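Local coordinates for Hut operon positive regulatory protein (Bacillus subtilis, PDB 4H4L) that binds regulatory sequences on its mRNA in the presence of histidine, suppressing transcription termination and so switching on the hut operon for histidine utilization, at residues E90-L93 and G94-R98; H48-I51 and A52-T56. The protein carries 1 engineered substitution. All coordinates share one frame; numbering follows the deposited sequence.

In the fold
Following the chain from the N terminus, contact 2 comes first, wholly within helix 47-60, where 48-51 and 52-56 are successive turns; it closes no loop beyond the helical turn. The chain then runs through helix 70-87 before contact 1 opens at 90-98, where a tight turn between 90-93 and 94-98 brings it into strand 99-109. The two are in series and neither crosses nor encloses the other; the centres of contacts 1 and 2 lie about 16 Å apart, and the nearest atoms of contacts 1 and 2, about 5 Å apart, do not touch. Contact 2 sets its helix on the sheet and against helix 70-87, whereas contact 1 joins helix 70-87 to the sheet. Subunit packing links them: Leu97 of the third subunit rests on Ile51.

Contact 1 of 2, residues E90-L93 and G94-R98; sequences EMLL and GSLLR. With HIS (histidine), chain Q.
Arg98 folds back onto the backbone of Glu90 to Leu93 in a local loop contact, a tight turn with a short 3-10 segment at 94-95 that joins helix 70-87 to strand 99-109 and lines the histidine pocket. The arginine grips Leu92 O side-on with two nitrogens: Arg98 NE lies 2.8 Å from Leu92 O and Arg98 NH2 lies 3.1 Å from Leu92 O, both in the carbonyl plane, with the oxygen close to the guanidinium plane as well. Its aliphatic part crosses the side chain of Leu93 at about a right angle, and the chain, extended from CG to NE, brings the guanidinium to Leu92 O. NH2 also donates to Thr87 O, so the flat group is held by more than one carbonyl. An alanine here would remove the guanidinium and would probably leave Leu92 O without its two donors and the imidazole ND1 without its weak bond from NH1.

Within the turn, Leu93 O takes two backbone donors from opposite faces of its plane, Leu96 N at 2.7 Å and Arg98 N at 3.1 Å, the latter nearly straight at 169°. Apart from the polar grip, the leucines pack at the subunit interface: Leu96 CD1 meets Leu92 CD1 at 4.0 Å and Glu90 CB at 3.8 Å. This apolar patch continues into neighbouring copies, with Leu92 packing on Leu92 of both the second and third subunits. Tyr76 of the second subunit donates its hydroxyl to Leu96 O, and Tyr69 OH of that subunit binds the same histidine. At the ligand, Arg98 NH1 makes a weak hydrogen bond of 3.4 Å to the imidazole ND1.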
loop_
_atom_site.group_PDB
_atom_site.type_symbol
_atom_site.label_atom_id
_atom_site.label_comp_id
_atom_site.label_asym_id
_atom_site.label_seq_id
_atom_site.Cartn_x
_atom_site.Cartn_y
_atom_site.Cartn_z
ATOM N N GLU A 90 4.549 -1.423 -4.473
ATOM C CA GLU A 90 5.609 -1.468 -3.486
ATOM C C GLU A 90 6.704 -0.641 -4.094
ATOM O O GLU A 90 7.125 -0.899 -5.229
ATOM C CB GLU A 90 6.094 -2.903 -3.243
ATOM C CG GLU A 90 5.022 -3.843 -2.676
ATOM C CD GLU A 90 4.496 -3.475 -1.270
ATOM O OE1 GLU A 90 5.267 -2.939 -0.419
ATOM O OE2 GLU A 90 3.285 -3.736 -1.012
ATOM N N MET A 91 7.160 0.349 -3.337
ATOM C CA MET A 91 8.154 1.291 -3.819
ATOM C C MET A 91 9.502 0.749 -3.413
ATOM O O MET A 91 10.193 1.338 -2.574
ATOM C CB MET A 91 7.916 2.684 -3.235
ATOM C CG MET A 91 8.493 3.797 -4.091
ATOM S SD MET A 91 8.110 5.457 -3.460
ATOM C CE MET A 91 6.368 5.536 -3.861
ATOM N N LEU A 92 9.845 -0.388 -4.028
ATOM C CA LEU A 92 11.053 -1.142 -3.764
ATOM C C LEU A 92 11.594 -1.639 -5.082
ATOM O O LEU A 92 10.831 -2.037 -5.955
ATOM C CB LEU A 92 10.738 -2.369 -2.914
ATOM C CG LEU A 92 10.096 -2.139 -1.549
ATOM C CD1 LEU A 92 9.251 -3.346 -1.182
ATOM C CD2 LEU A 92 11.175 -1.886 -0.516
ATOM N N LEU A 93 12.916 -1.623 -5.203
ATOM C CA LEU A 93 13.600 -2.186 -6.336
ATOM C C LEU A 93 14.375 -3.413 -5.912
ATOM O O LEU A 93 13.837 -4.491 -5.918
ATOM C CB LEU A 93 14.531 -1.142 -6.954
ATOM C CG LEU A 93 13.782 0.126 -7.364
ATOM C CD1 LEU A 93 14.763 1.237 -7.741
ATOM C CD2 LEU A 93 12.813 -0.162 -8.504
ATOM N N GLY A 94 15.640 -3.237 -5.541
ATOM C CA GLY A 94 16.530 -4.319 -5.158
ATOM C C GLY A 94 15.947 -5.229 -4.094
ATOM O O GLY A 94 16.077 -6.448 -4.183
ATOM N N SER A 95 15.257 -4.687 -3.103
ATOM C CA SER A 95 14.715 -5.582 -2.103
ATOM C C SER A 95 13.524 -6.398 -2.646
ATOM O O SER A 95 13.015 -7.246 -1.952
ATOM C CB SER A 95 14.389 -4.835 -0.798
ATOM O OG SER A 95 13.184 -4.115 -0.922
ATOM N N LEU A 96 13.081 -6.110 -3.874
ATOM C CA LEU A 96 12.181 -6.997 -4.605
ATOM C C LEU A 96 12.782 -7.506 -5.923
ATOM O O LEU A 96 12.015 -7.868 -6.836
ATOM C CB LEU A 96 10.847 -6.330 -4.912
ATOM C CG LEU A 96 9.802 -6.265 -3.806
ATOM C CD1 LEU A 96 8.555 -5.604 -4.359
ATOM C CD2 LEU A 96 9.523 -7.657 -3.244
ATOM N N LEU A 97 14.130 -7.511 -5.998
ATOM C CA LEU A 97 14.897 -8.109 -7.070
ATOM C C LEU A 97 14.489 -7.515 -8.400
ATOM O O LEU A 97 14.306 -8.221 -9.392
ATOM C CB LEU A 97 14.750 -9.639 -7.095
ATOM C CG LEU A 97 15.693 -10.504 -7.968
ATOM C CD1 LEU A 97 17.126 -10.539 -7.471
ATOM C CD2 LEU A 97 15.209 -11.923 -7.975
ATOM N N ARG A 98 14.319 -6.204 -8.408
ATOM C CA ARG A 98 14.219 -5.483 -9.659
ATOM C C ARG A 98 15.057 -4.225 -9.593
ATOM O O ARG A 98 15.527 -3.794 -8.492
ATOM C CB ARG A 98 12.773 -5.144 -9.998
ATOM C CG ARG A 98 12.142 -4.192 -9.035
ATOM C CD ARG A 98 10.661 -4.220 -9.229
ATOM N NE ARG A 98 9.967 -3.476 -8.199
ATOM C CZ ARG A 98 8.662 -3.215 -8.227
ATOM N NH1 ARG A 98 7.927 -3.618 -9.260
ATOM N NH2 ARG A 98 8.094 -2.537 -7.236
HETATM N N HIS Q . 12.351 -8.238 -11.317
HETATM C CA HIS Q . 11.241 -7.955 -12.263
HETATM C C HIS Q . 11.633 -8.552 -13.537
HETATM O O HIS Q . 12.197 -9.630 -13.473
HETATM C CB HIS Q . 11.031 -6.459 -12.448
HETATM C CG HIS Q . 9.624 -6.059 -12.883
HETATM N ND1 HIS Q . 8.877 -5.135 -12.206
HETATM C CD2 HIS Q . 8.855 -6.463 -13.941
HETATM C CE1 HIS Q . 7.710 -4.977 -12.814
HETATM N NE2 HIS Q . 7.707 -5.764 -13.874
HETATM O OXT HIS Q . 11.404 -7.980 -14.608
HETATM O O HOH W 1 14.821 -1.488 -2.488
#

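Contact 2 of 2, residues H48-I51 and A52-T56; sequences HKVI and AAIET. Engineered in segment 48-51: Ile51 (natural residue Val).
Val50 and Ile54 meet one turn apart on the buried side of helix 47-60, in an ordinary i to i+4 contact along an alpha-helix. Val50 CG1 touches Ile54 CD1 at 4.3 Å. In Ile54, CG1 is anti to the carbonyl carbon (chi1 -67°), which turns that branch back along the helix, and CG1 lies 3.3 Å from Val50 O. Both side chains are pressed against the sheet: Val50 reaches Val42, Val100 and Leu102, and Ile54 reaches Phe104 and Val106. Ile51, an engineered replacement of the natural valine, points to another side, where it packs on Tyr76, Thr79, Met80 and Leu83 of helix 70-87 and on Leu97 of the third subunit.

Backbone i to i+4 bonds run through this part, one of them weak. Ala52 N donates to His48 O at 2.9 Å, Ala53 N to Lys49 O at 3.0 Å and Glu55 N to Ile51 O at 2.9 Å, while the bond from Ile54 N to Val50 O is the weak one, at 3.3 Å. The methyl carbon CB of Ala52 also sits 3.2 Å from His48 O, and Leu97 of the third subunit packs on Ala52 and Glu55 as well.

The solvent side is looser. Lys49 is exposed, its CB pointing away from the following turn, and its side chain touches Ser44; Thr56 is exposed too. There Ala52 O accepts twice, from Thr56 N and, at 3.2 Å, from Thr56 OG1, whose oxygen stands above the carbonyl plane. The chemistry is thus divided by face: Val50 and Ile54 anchor the helix to the sheet, the engineered Ile51 makes the contact with helix 70-87, and on the exposed flank the threonine hydroxyl donates to the helix's own backbone.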
loop_
_atom_site.group_PDB
_atom_site.type_symbol
_atom_site.label_atom_id
_atom_site.label_comp_id
_atom_site.label_asym_id
_atom_site.label_seq_id
_atom_site.Cartn_x
_atom_site.Cartn_y
_atom_site.Cartn_z
ATOM N N HIS A 48 16.634 5.208 -3.203
ATOM C CA HIS A 48 17.251 6.365 -2.564
ATOM C C HIS A 48 18.244 7.039 -3.453
ATOM O O HIS A 48 18.322 8.269 -3.459
ATOM C CB HIS A 48 17.775 6.066 -1.140
ATOM C CG HIS A 48 18.947 5.112 -1.071
ATOM N ND1 HIS A 48 20.180 5.506 -0.659
ATOM C CD2 HIS A 48 19.039 3.738 -1.329
ATOM C CE1 HIS A 48 21.027 4.446 -0.684
ATOM N NE2 HIS A 48 20.330 3.364 -1.097
ATOM N N LYS A 49 18.962 6.258 -4.259
ATOM C CA LYS A 49 19.858 6.826 -5.261
ATOM C C LYS A 49 19.089 7.597 -6.288
ATOM O O LYS A 49 19.584 8.631 -6.776
ATOM C CB LYS A 49 20.671 5.759 -5.975
ATOM C CG LYS A 49 22.140 5.839 -5.668
ATOM C CD LYS A 49 22.627 4.525 -5.067
ATOM C CE LYS A 49 23.783 4.773 -4.097
ATOM N NZ LYS A 49 24.222 3.532 -3.396
ATOM N N VAL A 50 17.897 7.107 -6.639
ATOM C CA VAL A 50 17.072 7.812 -7.640
ATOM C C VAL A 50 16.606 9.179 -7.093
ATOM O O VAL A 50 16.696 10.213 -7.756
ATOM C CB VAL A 50 15.932 6.902 -8.176
ATOM C CG1 VAL A 50 14.859 7.682 -8.920
ATOM C CG2 VAL A 50 16.520 5.798 -9.075
ATOM N N ILE A 51 16.152 9.186 -5.849
ATOM C CA ILE A 51 15.730 10.414 -5.186
ATOM C C ILE A 51 16.908 11.416 -5.084
ATOM O O ILE A 51 16.740 12.611 -5.352
ATOM C CB ILE A 51 15.124 10.070 -3.789
ATOM C CG1 ILE A 51 13.900 9.163 -3.960
ATOM C CG2 ILE A 51 14.808 11.325 -2.977
ATOM C CD1 ILE A 51 13.446 8.509 -2.680
ATOM N N ALA A 52 18.085 10.893 -4.738
ATOM C CA ALA A 52 19.308 11.660 -4.442
ATOM C C ALA A 52 19.868 12.348 -5.680
ATOM O O ALA A 52 20.036 13.569 -5.688
ATOM C CB ALA A 52 20.359 10.741 -3.834
ATOM N N ALA A 53 20.138 11.556 -6.727
ATOM C CA ALA A 53 20.475 12.081 -8.062
ATOM C C ALA A 53 19.573 13.259 -8.448
ATOM O O ALA A 53 20.062 14.337 -8.810
ATOM C CB ALA A 53 20.386 10.982 -9.119
ATOM N N ILE A 54 18.263 13.064 -8.332
ATOM C CA ILE A 54 17.309 14.089 -8.731
ATOM C C ILE A 54 17.357 15.305 -7.814
ATOM O O ILE A 54 17.153 16.401 -8.289
ATOM C CB ILE A 54 15.866 13.566 -8.807
ATOM C CG1 ILE A 54 15.720 12.546 -9.950
ATOM C CG2 ILE A 54 14.898 14.722 -9.033
ATOM C CD1 ILE A 54 14.389 11.802 -9.911
ATOM N N GLU A 55 17.604 15.119 -6.519
ATOM C CA GLU A 55 17.669 16.253 -5.600
ATOM C C GLU A 55 18.887 17.073 -5.991
ATOM O O GLU A 55 18.797 18.303 -6.188
ATOM C CB GLU A 55 17.800 15.777 -4.164
ATOM C CG GLU A 55 17.622 16.857 -3.100
ATOM C CD GLU A 55 17.976 16.376 -1.689
ATOM O OE1 GLU A 55 18.344 15.192 -1.495
ATOM O OE2 GLU A 55 17.903 17.182 -0.749
ATOM N N THR A 56 20.016 16.375 -6.137
ATOM C CA THR A 56 21.269 17.005 -6.532
ATOM C C THR A 56 21.172 17.711 -7.902
ATOM O O THR A 56 21.536 18.875 -7.995
ATOM C CB THR A 56 22.470 16.033 -6.437
ATOM O OG1 THR A 56 22.540 15.491 -5.111
ATOM C CG2 THR A 56 23.786 16.767 -6.720
#